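PDB 5O51: Rho guanyl nucleotide exchange factor (Rom2), putative, which probably acts as a guanine-nucleotide exchange factor for Rho GTPases, with this chain comprising its CNH domain, a seven-bladed beta-propeller. Local coordinates for residues A[214-219]-A[255-260]; A[219-224]-A[247-252]; A[226-231]-A[242-247]; A[262-267]-A[289-294]. One frame throughout, in Å; residues are numbered along the deposited sequence.

Contact 1: A[214-219]-A[255-260]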
# COMPACT_ATOMS: atom_id res chain seq x y z
N GLN A 214 -0.76 16.12 22.51
CA GLN A 214 -0.70 15.66 23.94
C GLN A 214 -1.79 16.17 24.93
O GLN A 214 -2.09 15.49 25.90
CB GLN A 214 0.70 15.94 24.52
CG GLN A 214 1.09 17.42 24.55
CD GLN A 214 1.80 17.90 25.83
OE1 GLN A 214 1.35 18.85 26.48
NE2 GLN A 214 2.91 17.25 26.18
N ALA A 215 -2.35 17.36 24.70
CA ALA A 215 -3.41 17.91 25.59
C ALA A 215 -4.84 17.35 25.36
O ALA A 215 -5.73 17.50 26.22
CB ALA A 215 -3.46 19.42 25.48
N ASP A 216 -5.06 16.72 24.21
CA ASP A 216 -6.41 16.26 23.87
C ASP A 216 -6.62 14.95 24.60
O ASP A 216 -6.00 13.93 24.34
CB ASP A 216 -6.61 16.11 22.38
CG ASP A 216 -8.05 15.79 22.01
OD1 ASP A 216 -8.95 15.78 22.88
OD2 ASP A 216 -8.26 15.55 20.80
N THR A 217 -7.52 15.04 25.55
CA THR A 217 -7.68 14.08 26.57
C THR A 217 -8.57 13.01 26.01
O THR A 217 -8.57 11.91 26.53
CB THR A 217 -8.31 14.81 27.81
OG1 THR A 217 -7.75 14.29 29.01
CG2 THR A 217 -9.83 14.74 27.87
N SER A 218 -9.37 13.36 24.98
CA SER A 218 -10.24 12.40 24.31
C SER A 218 -9.41 11.41 23.46
O SER A 218 -9.97 10.45 22.97
CB SER A 218 -11.35 13.12 23.48
OG SER A 218 -10.92 13.51 22.17
N LEU A 219 -8.10 11.68 23.29
CA LEU A 219 -7.14 10.79 22.63
C LEU A 219 -6.25 9.98 23.56
O LEU A 219 -5.26 9.42 23.14
CB LEU A 219 -6.23 11.60 21.68
CG LEU A 219 -6.89 12.38 20.53
CD1 LEU A 219 -5.87 13.28 19.83
CD2 LEU A 219 -7.58 11.46 19.53
N GLY A 255 -3.98 17.82 14.63
CA GLY A 255 -4.27 16.54 15.28
C GLY A 255 -5.09 16.61 16.53
O GLY A 255 -4.72 16.01 17.56
N TRP A 256 -6.17 17.38 16.45
CA TRP A 256 -7.09 17.49 17.57
C TRP A 256 -8.29 16.66 17.18
O TRP A 256 -8.68 16.66 16.00
CB TRP A 256 -7.46 18.97 17.87
CG TRP A 256 -8.02 19.13 19.25
CD1 TRP A 256 -9.33 18.99 19.62
CD2 TRP A 256 -7.28 19.40 20.45
NE1 TRP A 256 -9.46 19.18 20.98
CE2 TRP A 256 -8.22 19.41 21.52
CE3 TRP A 256 -5.92 19.63 20.74
CZ2 TRP A 256 -7.84 19.64 22.85
CZ3 TRP A 256 -5.55 19.86 22.05
CH2 TRP A 256 -6.51 19.87 23.09
N ARG A 257 -8.87 15.93 18.15
CA ARG A 257 -9.95 14.99 17.84
C ARG A 257 -11.09 15.72 17.13
O ARG A 257 -11.36 16.88 17.40
CB ARG A 257 -10.47 14.32 19.10
CG ARG A 257 -11.60 13.32 18.94
CD ARG A 257 -11.05 11.99 18.47
NE ARG A 257 -12.05 10.90 18.46
CZ ARG A 257 -12.34 10.10 19.49
NH1 ARG A 257 -11.77 10.24 20.70
NH2 ARG A 257 -13.24 9.14 19.30
N ALA A 258 -11.75 15.02 16.21
CA ALA A 258 -13.00 15.46 15.62
C ALA A 258 -14.02 14.30 15.73
O ALA A 258 -13.63 13.14 15.81
CB ALA A 258 -12.78 15.89 14.16
N ARG A 259 -15.32 14.63 15.67
CA ARG A 259 -16.41 13.73 15.99
C ARG A 259 -15.98 12.90 17.21
O ARG A 259 -15.69 11.69 17.09
CB ARG A 259 -16.74 12.84 14.80
CG ARG A 259 -16.92 13.55 13.47
CD ARG A 259 -17.51 12.60 12.42
NE ARG A 259 -16.99 12.89 11.07
CZ ARG A 259 -17.33 12.25 9.94
NH1 ARG A 259 -18.21 11.24 9.94
NH2 ARG A 259 -16.78 12.65 8.80
N PRO A 260 -15.94 13.55 18.39
CA PRO A 260 -15.35 12.94 19.61
C PRO A 260 -16.11 11.75 20.13
O PRO A 260 -15.56 10.96 20.89
CB PRO A 260 -15.36 14.10 20.63
CG PRO A 260 -16.46 14.98 20.19
CD PRO A 260 -16.64 14.82 18.70

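Contact 2: A[219-224]-A[247-252]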
# COMPACT_ATOMS: atom_id res chain seq x y z
N LEU A 219 -8.10 11.68 23.29
CA LEU A 219 -7.14 10.79 22.63
C LEU A 219 -6.25 9.98 23.56
O LEU A 219 -5.26 9.42 23.14
CB LEU A 219 -6.23 11.60 21.68
CG LEU A 219 -6.89 12.38 20.53
CD1 LEU A 219 -5.87 13.28 19.83
CD2 LEU A 219 -7.58 11.46 19.53
N ASP A 220 -6.62 9.87 24.83
CA ASP A 220 -5.84 9.10 25.79
C ASP A 220 -5.78 7.60 25.53
O ASP A 220 -4.80 6.96 25.89
CB ASP A 220 -6.37 9.33 27.22
CG ASP A 220 -5.42 10.16 28.05
OD1 ASP A 220 -5.18 11.36 27.70
OD2 ASP A 220 -4.89 9.58 29.01
N PHE A 221 -6.82 7.02 24.94
CA PHE A 221 -6.81 5.59 24.56
C PHE A 221 -5.64 5.24 23.64
O PHE A 221 -5.04 4.15 23.74
CB PHE A 221 -8.17 5.14 23.98
CG PHE A 221 -8.53 5.72 22.63
CD1 PHE A 221 -8.04 5.14 21.45
CD2 PHE A 221 -9.37 6.84 22.52
CE1 PHE A 221 -8.33 5.69 20.20
CE2 PHE A 221 -9.67 7.40 21.28
CZ PHE A 221 -9.16 6.82 20.11
N VAL A 222 -5.28 6.17 22.76
CA VAL A 222 -4.15 5.92 21.91
C VAL A 222 -2.87 5.80 22.79
O VAL A 222 -2.03 4.88 22.59
CB VAL A 222 -3.97 7.05 20.89
CG1 VAL A 222 -2.74 6.79 20.03
CG2 VAL A 222 -5.25 7.27 20.05
N ALA A 223 -2.72 6.75 23.72
CA ALA A 223 -1.53 6.88 24.62
C ALA A 223 -1.39 5.75 25.65
O ALA A 223 -0.29 5.39 26.04
CB ALA A 223 -1.55 8.22 25.35
N ARG A 224 -2.53 5.27 26.13
CA ARG A 224 -2.64 4.02 26.93
C ARG A 224 -1.82 2.84 26.42
O ARG A 224 -1.26 2.09 27.21
CB ARG A 224 -4.12 3.57 26.91
CG ARG A 224 -4.70 3.20 28.25
CD ARG A 224 -6.17 2.88 28.09
NE ARG A 224 -7.00 4.07 28.18
CZ ARG A 224 -8.27 4.16 27.74
NH1 ARG A 224 -8.90 3.14 27.13
NH2 ARG A 224 -8.92 5.32 27.90
N PHE A 247 -7.66 0.55 16.08
CA PHE A 247 -8.75 1.46 16.10
C PHE A 247 -8.68 2.44 14.98
O PHE A 247 -7.64 2.62 14.41
CB PHE A 247 -8.84 2.22 17.44
CG PHE A 247 -7.51 2.51 18.08
CD1 PHE A 247 -6.61 3.38 17.50
CD2 PHE A 247 -7.19 1.95 19.33
CE1 PHE A 247 -5.36 3.61 18.09
CE2 PHE A 247 -5.98 2.20 19.95
CZ PHE A 247 -5.05 3.02 19.33
N SER A 248 -9.83 3.06 14.68
CA SER A 248 -9.90 4.17 13.76
C SER A 248 -10.62 5.32 14.38
O SER A 248 -11.58 5.11 15.12
CB SER A 248 -10.54 3.76 12.41
OG SER A 248 -9.63 2.95 11.69
N PHE A 249 -10.17 6.55 14.05
CA PHE A 249 -10.91 7.74 14.43
C PHE A 249 -10.52 8.98 13.59
O PHE A 249 -9.54 8.99 12.82
CB PHE A 249 -10.68 8.01 15.91
CG PHE A 249 -9.23 8.22 16.23
CD1 PHE A 249 -8.41 7.16 16.50
CD2 PHE A 249 -8.70 9.50 16.16
CE1 PHE A 249 -7.06 7.35 16.72
CE2 PHE A 249 -7.37 9.71 16.41
CZ PHE A 249 -6.55 8.64 16.71
N PHE A 250 -11.29 10.06 13.77
CA PHE A 250 -11.03 11.30 12.99
C PHE A 250 -10.21 12.36 13.77
O PHE A 250 -10.42 12.55 15.00
CB PHE A 250 -12.34 11.93 12.61
CG PHE A 250 -13.11 11.18 11.61
CD1 PHE A 250 -12.85 11.36 10.26
CD2 PHE A 250 -14.17 10.36 12.00
CE1 PHE A 250 -13.55 10.65 9.32
CE2 PHE A 250 -14.90 9.69 11.06
CZ PHE A 250 -14.59 9.82 9.72
N VAL A 251 -9.36 13.12 13.08
CA VAL A 251 -8.77 14.38 13.65
C VAL A 251 -8.97 15.57 12.71
O VAL A 251 -9.38 15.37 11.53
CB VAL A 251 -7.29 14.31 14.04
CG1 VAL A 251 -7.04 13.21 15.05
CG2 VAL A 251 -6.38 14.19 12.85
N ASN A 252 -8.69 16.78 13.23
CA ASN A 252 -8.84 18.03 12.44
C ASN A 252 -7.63 18.63 11.67
O ASN A 252 -7.86 19.46 10.77
CB ASN A 252 -9.45 19.17 13.29
CG ASN A 252 -8.50 19.69 14.37
OD1 ASN A 252 -7.30 19.36 14.45
ND2 ASN A 252 -9.08 20.48 15.27

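Contact 3: A[226-231]-A[242-247]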
# COMPACT_ATOMS: atom_id res chain seq x y z
N GLU A 226 0.91 2.01 24.21
CA GLU A 226 2.25 1.81 23.59
C GLU A 226 2.75 0.37 23.62
O GLU A 226 3.07 -0.11 24.71
CB GLU A 226 3.31 2.77 24.19
CG GLU A 226 3.78 3.88 23.25
CD GLU A 226 2.65 4.63 22.55
OE1 GLU A 226 1.51 4.67 23.08
OE2 GLU A 226 2.89 5.16 21.45
N ASN A 227 2.86 -0.34 22.48
CA ASN A 227 2.96 0.21 21.10
C ASN A 227 1.72 0.19 20.22
O ASN A 227 0.71 -0.41 20.55
CB ASN A 227 4.06 -0.55 20.36
CG ASN A 227 5.41 -0.34 21.00
OD1 ASN A 227 6.10 -1.29 21.35
ND2 ASN A 227 5.78 0.93 21.17
N VAL A 228 1.84 0.83 19.07
CA VAL A 228 0.76 0.89 18.08
C VAL A 228 1.29 0.63 16.68
O VAL A 228 2.52 0.74 16.36
CB VAL A 228 -0.00 2.25 18.12
CG1 VAL A 228 -0.75 2.41 19.43
CG2 VAL A 228 0.92 3.43 17.92
N LYS A 229 0.35 0.32 15.80
CA LYS A 229 0.71 0.19 14.41
C LYS A 229 -0.18 1.12 13.64
O LYS A 229 -1.36 0.78 13.41
CB LYS A 229 0.58 -1.23 13.93
CG LYS A 229 1.21 -2.28 14.80
CD LYS A 229 1.23 -3.61 14.05
CE LYS A 229 1.55 -4.79 14.95
NZ LYS A 229 2.92 -4.65 15.52
N PRO A 230 0.34 2.30 13.28
CA PRO A 230 -0.37 3.22 12.42
C PRO A 230 -0.18 2.74 10.99
O PRO A 230 0.96 2.56 10.54
CB PRO A 230 0.36 4.55 12.63
CG PRO A 230 1.36 4.31 13.72
CD PRO A 230 1.66 2.87 13.65
N ILE A 231 -1.29 2.58 10.29
CA ILE A 231 -1.28 1.92 8.99
C ILE A 231 -1.66 2.88 7.88
O ILE A 231 -1.05 2.84 6.84
CB ILE A 231 -2.26 0.74 8.99
CG1 ILE A 231 -1.98 -0.24 10.15
CG2 ILE A 231 -2.32 0.12 7.63
CD1 ILE A 231 -0.62 -0.88 10.16
N LEU A 242 -7.80 8.51 10.57
CA LEU A 242 -6.60 7.81 10.99
C LEU A 242 -6.92 6.36 11.30
O LEU A 242 -7.87 6.08 12.06
CB LEU A 242 -6.04 8.50 12.21
CG LEU A 242 -5.54 9.96 12.02
CD1 LEU A 242 -4.97 10.44 13.36
CD2 LEU A 242 -4.41 10.12 11.02
N ASN A 243 -6.16 5.44 10.71
CA ASN A 243 -6.43 4.00 10.79
C ASN A 243 -5.18 3.27 11.32
O ASN A 243 -4.08 3.30 10.72
CB ASN A 243 -6.84 3.39 9.44
CG ASN A 243 -8.08 4.04 8.84
OD1 ASN A 243 -9.22 3.81 9.25
ND2 ASN A 243 -7.86 4.84 7.81
N TYR A 244 -5.34 2.67 12.48
CA TYR A 244 -4.32 1.85 13.12
C TYR A 244 -4.85 0.40 13.28
O TYR A 244 -6.07 0.14 13.14
CB TYR A 244 -3.97 2.39 14.49
CG TYR A 244 -3.66 3.89 14.72
CD1 TYR A 244 -4.60 4.84 14.53
CD2 TYR A 244 -2.44 4.28 15.27
CE1 TYR A 244 -4.35 6.17 14.78
CE2 TYR A 244 -2.16 5.62 15.53
CZ TYR A 244 -3.14 6.56 15.31
OH TYR A 244 -2.97 7.93 15.58
N SER A 245 -3.95 -0.56 13.58
CA SER A 245 -4.38 -1.94 13.70
C SER A 245 -5.44 -2.09 14.78
O SER A 245 -6.27 -2.97 14.69
CB SER A 245 -3.22 -2.91 13.95
OG SER A 245 -2.61 -2.60 15.22
N ASP A 246 -5.48 -1.22 15.79
CA ASP A 246 -6.43 -1.40 16.88
C ASP A 246 -7.71 -0.58 16.78
O ASP A 246 -8.75 -0.98 17.33
CB ASP A 246 -5.74 -1.15 18.24
CG ASP A 246 -4.76 -2.28 18.62
OD1 ASP A 246 -5.04 -3.49 18.38
OD2 ASP A 246 -3.68 -1.96 19.11
N PHE A 247 -7.66 0.55 16.08
CA PHE A 247 -8.75 1.46 16.10
C PHE A 247 -8.68 2.44 14.98
O PHE A 247 -7.64 2.62 14.41
CB PHE A 247 -8.84 2.22 17.44
CG PHE A 247 -7.51 2.51 18.08
CD1 PHE A 247 -6.61 3.38 17.50
CD2 PHE A 247 -7.19 1.95 19.33
CE1 PHE A 247 -5.36 3.61 18.09
CE2 PHE A 247 -5.98 2.20 19.95
CZ PHE A 247 -5.05 3.02 19.33
O HOH W 1 -2.36 -0.30 16.71

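Contact 4: A[262-267]-A[289-294]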
# COMPACT_ATOMS: atom_id res chain seq x y z
N TRP A 262 -17.21 9.39 18.08
CA TRP A 262 -17.11 8.42 16.96
C TRP A 262 -15.82 7.71 17.10
O TRP A 262 -14.76 8.35 17.15
CB TRP A 262 -17.15 9.14 15.59
CG TRP A 262 -17.37 8.28 14.35
CD1 TRP A 262 -18.54 8.10 13.68
CD2 TRP A 262 -16.37 7.52 13.62
NE1 TRP A 262 -18.33 7.33 12.58
CE2 TRP A 262 -17.01 6.95 12.54
CE3 TRP A 262 -15.01 7.30 13.79
CZ2 TRP A 262 -16.35 6.11 11.64
CZ3 TRP A 262 -14.34 6.48 12.86
CH2 TRP A 262 -15.01 5.89 11.82
N LYS A 263 -15.90 6.39 17.18
CA LYS A 263 -14.71 5.55 17.33
C LYS A 263 -15.03 4.09 16.88
O LYS A 263 -16.09 3.52 17.28
CB LYS A 263 -14.28 5.51 18.80
CG LYS A 263 -13.01 4.73 19.10
CD LYS A 263 -12.77 4.48 20.57
CE LYS A 263 -11.53 3.59 20.74
NZ LYS A 263 -11.40 3.02 22.09
N ILE A 264 -14.10 3.47 16.13
CA ILE A 264 -14.17 2.03 15.77
C ILE A 264 -13.00 1.36 16.43
O ILE A 264 -11.87 1.85 16.38
CB ILE A 264 -14.05 1.80 14.22
CG1 ILE A 264 -15.28 2.37 13.50
CG2 ILE A 264 -13.82 0.35 13.85
CD1 ILE A 264 -15.06 2.62 12.05
N SER A 265 -13.27 0.23 17.06
CA SER A 265 -12.24 -0.68 17.51
C SER A 265 -12.36 -1.92 16.62
O SER A 265 -13.42 -2.56 16.62
CB SER A 265 -12.45 -1.07 19.01
OG SER A 265 -11.80 -0.09 19.85
N TRP A 266 -11.29 -2.30 15.94
CA TRP A 266 -11.37 -3.45 14.96
C TRP A 266 -11.40 -4.79 15.69
O TRP A 266 -10.72 -4.98 16.74
CB TRP A 266 -10.20 -3.32 13.93
CG TRP A 266 -10.29 -2.03 13.13
CD1 TRP A 266 -9.53 -0.95 13.28
CD2 TRP A 266 -11.27 -1.70 12.14
NE1 TRP A 266 -9.95 0.07 12.43
CE2 TRP A 266 -11.02 -0.38 11.72
CE3 TRP A 266 -12.35 -2.42 11.54
CZ2 TRP A 266 -11.78 0.27 10.73
CZ3 TRP A 266 -13.10 -1.79 10.52
CH2 TRP A 266 -12.82 -0.44 10.13
N GLU A 267 -12.21 -5.71 15.18
CA GLU A 267 -12.23 -7.09 15.72
C GLU A 267 -10.96 -7.83 15.59
O GLU A 267 -10.63 -8.54 16.50
CB GLU A 267 -13.40 -7.92 15.18
CG GLU A 267 -14.76 -7.22 15.50
CD GLU A 267 -15.95 -8.11 15.24
OE1 GLU A 267 -15.79 -9.34 15.00
OE2 GLU A 267 -17.06 -7.59 15.32
N GLU A 289 -13.33 -6.79 7.48
CA GLU A 289 -14.40 -6.13 8.27
C GLU A 289 -14.84 -4.87 7.59
O GLU A 289 -14.05 -3.96 7.42
CB GLU A 289 -13.93 -5.83 9.71
CG GLU A 289 -15.05 -5.41 10.71
CD GLU A 289 -14.57 -5.24 12.17
OE1 GLU A 289 -13.47 -5.74 12.57
OE2 GLU A 289 -15.28 -4.55 12.90
N ILE A 290 -16.13 -4.80 7.32
CA ILE A 290 -16.73 -3.63 6.63
C ILE A 290 -17.69 -2.80 7.56
O ILE A 290 -18.68 -3.34 8.05
CB ILE A 290 -17.43 -4.06 5.35
CG1 ILE A 290 -16.43 -4.87 4.47
CG2 ILE A 290 -18.04 -2.86 4.64
CD1 ILE A 290 -17.18 -5.61 3.37
N ARG A 291 -17.29 -1.53 7.84
CA ARG A 291 -18.09 -0.58 8.64
C ARG A 291 -18.58 0.63 7.80
O ARG A 291 -17.90 1.09 6.86
CB ARG A 291 -17.32 -0.01 9.83
CG ARG A 291 -16.62 -1.02 10.76
CD ARG A 291 -17.51 -1.50 11.85
NE ARG A 291 -16.77 -2.26 12.83
CZ ARG A 291 -16.62 -1.94 14.13
NH1 ARG A 291 -17.19 -0.85 14.67
NH2 ARG A 291 -15.87 -2.76 14.91
N HIS A 292 -19.72 1.18 8.26
CA HIS A 292 -20.29 2.47 7.78
C HIS A 292 -19.55 3.69 8.33
O HIS A 292 -19.48 3.90 9.52
CB HIS A 292 -21.76 2.55 8.16
CG HIS A 292 -22.56 3.43 7.27
ND1 HIS A 292 -22.53 4.79 7.39
CD2 HIS A 292 -23.45 3.15 6.28
CE1 HIS A 292 -23.32 5.33 6.48
NE2 HIS A 292 -23.90 4.36 5.80
N ILE A 293 -19.01 4.52 7.46
CA ILE A 293 -18.23 5.69 7.87
C ILE A 293 -19.02 6.75 8.68
O ILE A 293 -18.44 7.47 9.46
CB ILE A 293 -17.55 6.33 6.60
CG1 ILE A 293 -16.47 7.36 6.94
CG2 ILE A 293 -18.56 7.04 5.70
CD1 ILE A 293 -15.20 6.77 7.49
N GLU A 294 -20.31 6.88 8.45
CA GLU A 294 -21.12 7.82 9.23
C GLU A 294 -21.48 7.29 10.59
O GLU A 294 -21.22 7.96 11.63
CB GLU A 294 -22.39 8.22 8.47
CG GLU A 294 -22.14 8.94 7.15
CD GLU A 294 -21.19 10.13 7.29
OE1 GLU A 294 -20.95 10.61 8.42
OE2 GLU A 294 -20.66 10.60 6.24

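Contact 1: A[214-219]-A[255-260]
An Asx turn built on D216, in the loop between strand 208-210 and helix 220-224, meets W256 and R257 from the loop 255-260. The indole of W256 lies flat against D216. CB of D216 stands over the middle of the six-membered ring, 3.6 Å from its centroid, in a CH-pi contact, and the carboxylate stacks on the same indole with its plane only 3° from that of the ring. The D216 side chain runs along the indole toward R257 because CG is anti to the backbone N (chi1 -174°). Its two oxygens then divide the work. OD2 of D216 accepts the backbone N-H of R257 at 2.7 Å, nearly along the C-O axis, so this carboxylate is tied to main chain and not to the guanidinium. OD1 of D216 turns back to its own loop: the backbone N of S218 bonds to it at 3.2 Å and closes the Asx turn. OG of S218 adds a second bond to OD1 of D216, 3.1 Å long and from the same face of the carboxylate. Three donors therefore fix the rotation of the group. Beyond it, OG of S218 packs 3.2 Å from CB of R257. CD of R257 touches CD2 of L219 at 3.7 Å, and NH2 of R257 bonds to the carbonyl of W262. L219 occupies the N-cap position of helix 220-224, while the loop 255-260 links strands 247-251 and 264-265 of one propeller blade, so the contact fastens the start of the helix to the periphery of that blade.

Contact 2: A[219-224]-A[247-252]
F221 pushes the edge of its ring against the face of F247, a T-shaped pair with centroids 5.1 Å apart and planes at 80°. CE1 of F221 sits over the middle of the F247 ring, 3.8 Å above its plane, and CD1 beside it faces the CD2-CE2 side. The next atom round the same edge serves a second partner: CZ of F221 reaches CD1 of F249 at 3.7 Å, giving an offset edge-to-face pair with the planes almost perpendicular. One phenylalanine thus offers its rim to two others, and the three make an aromatic cluster. CG of F221 lies between the backbone N and the carbonyl carbon (chi1 69°), a torsion that swings the ring from the helix toward the strand. In propeller terms, helix 220-224 belongs to the connection leading into the blade that starts with strand 230-236, and it packs on one face of that blade's third strand, 247-251. Helix 220-224 and strand 247-251 run roughly antiparallel, their axes 11.0 Å apart at closest approach, a spacing bridged mainly by side chains. V222 sends CG2 to the far end of the F249 ring, 3.8 Å from CE1 of F249, while its CA abuts CZ of F247. L219 contributes CD2, which touches CE2 of F249 at 3.6 Å. F221 also receives a cation-pi contact from K263.

Contact 3: A[226-231]-A[242-247]
P230 and Y244 form the apolar middle: CB of P230 rests 3.9 Å from CD2 of Y244, and the proline ring and the tyrosine side chain cross at a slant. V228 extends the patch, its CB 4.3 Å from CD2 of Y244 and its CG1 touching CZ of F247 at 4.3 Å. The Y244 ring is covered on one face by CE1 of F247, which lies toward the rim, so the two aromatic residues and the two aliphatic ones pack as a group. F198 from the neighbouring blade also touches both P230 and Y244.

Moving outward, the backbones take over. P230 and Y244 are an antiparallel, non-hydrogen-bonded pair, a place where the proline's lack of an N-H costs nothing. The bonds flank it instead: I231 N donates to O of N243 at 2.9 Å, and S245 N donates to O of K229, also at 2.9 Å. CG1 of I231 leans over toward the backbone N of S245.

At the polar end, OG of S245 lies between its own backbone N and carbonyl carbon (chi1 64°), beside the aliphatic part of K229. A water accepts from the backbone N of K229 at 2.9 Å and bonds to OG of S245 at 2.8 Å, with a further weak bond to OD2 of D246. S245 and D246 make the two-residue turn between strands 239-244 and 247-251. The ladder is that of an antiparallel hairpin, strands 230-236 and 239-244, the first two strands of a four-stranded beta-propeller blade.

Contact 4: A[262-267]-A[289-294]
R291 starts its run across to strand 264-265 with CB near CD1 of I264. CG then packs 3.6 Å from CZ3 of W266, and the chain bends at chi2 (-88°) to bring the guanidinium round to E289, two residues back on its own strand. NE and NH2 of R291 grip OE2 of E289 side-on, at 2.7 and 2.8 Å, both with the oxygen in the guanidinium plane. Over the face of that plane lies the CG2 methyl of I264, 3.6 Å from CZ of R291; the same methyl also covers the W266 ring. NH1 of R291 is taken by the carbonyl of S296. The other carboxylate oxygen serves the interface: OE1 of E289 accepts the backbone N of E267 at 2.9 Å through its syn lone pair, while the edge of the W266 ring meets the carboxylate. At the other end, NE1 of W262 gives a weak bond to O of E294, 3.1 Å away. Here the outermost strand of one blade packs by its side chains on the third strand of the next. With three donors on the E289 carboxylate, its charge is probably well compensated, which would temper repulsion from E267, whose OE2 lies 4.3 Å from OE2 of E289.

How the contacts relate
From the N terminus, contact 1 closes the widest loop, from 214-219 to 255-260, and contact 2 is nested within it, sharing L219. Contact 3 is nested in turn inside contact 2, sharing F247, and its loop is the 230-236/239-244 hairpin. Contact 4 opens only after these three have closed and stands in series, passing from strand 264-265 to strand 287-292. Contacts 1 and 2 bind the helix and the loop before it to one blade, contact 3 pairs strands within that blade, and contact 4 joins it to the next. They are stitched together physically as well: S248 of contact 2 bonds N243 of contact 3 and W266 of contact 4, and R259 of contact 1 forms a salt bridge with E294.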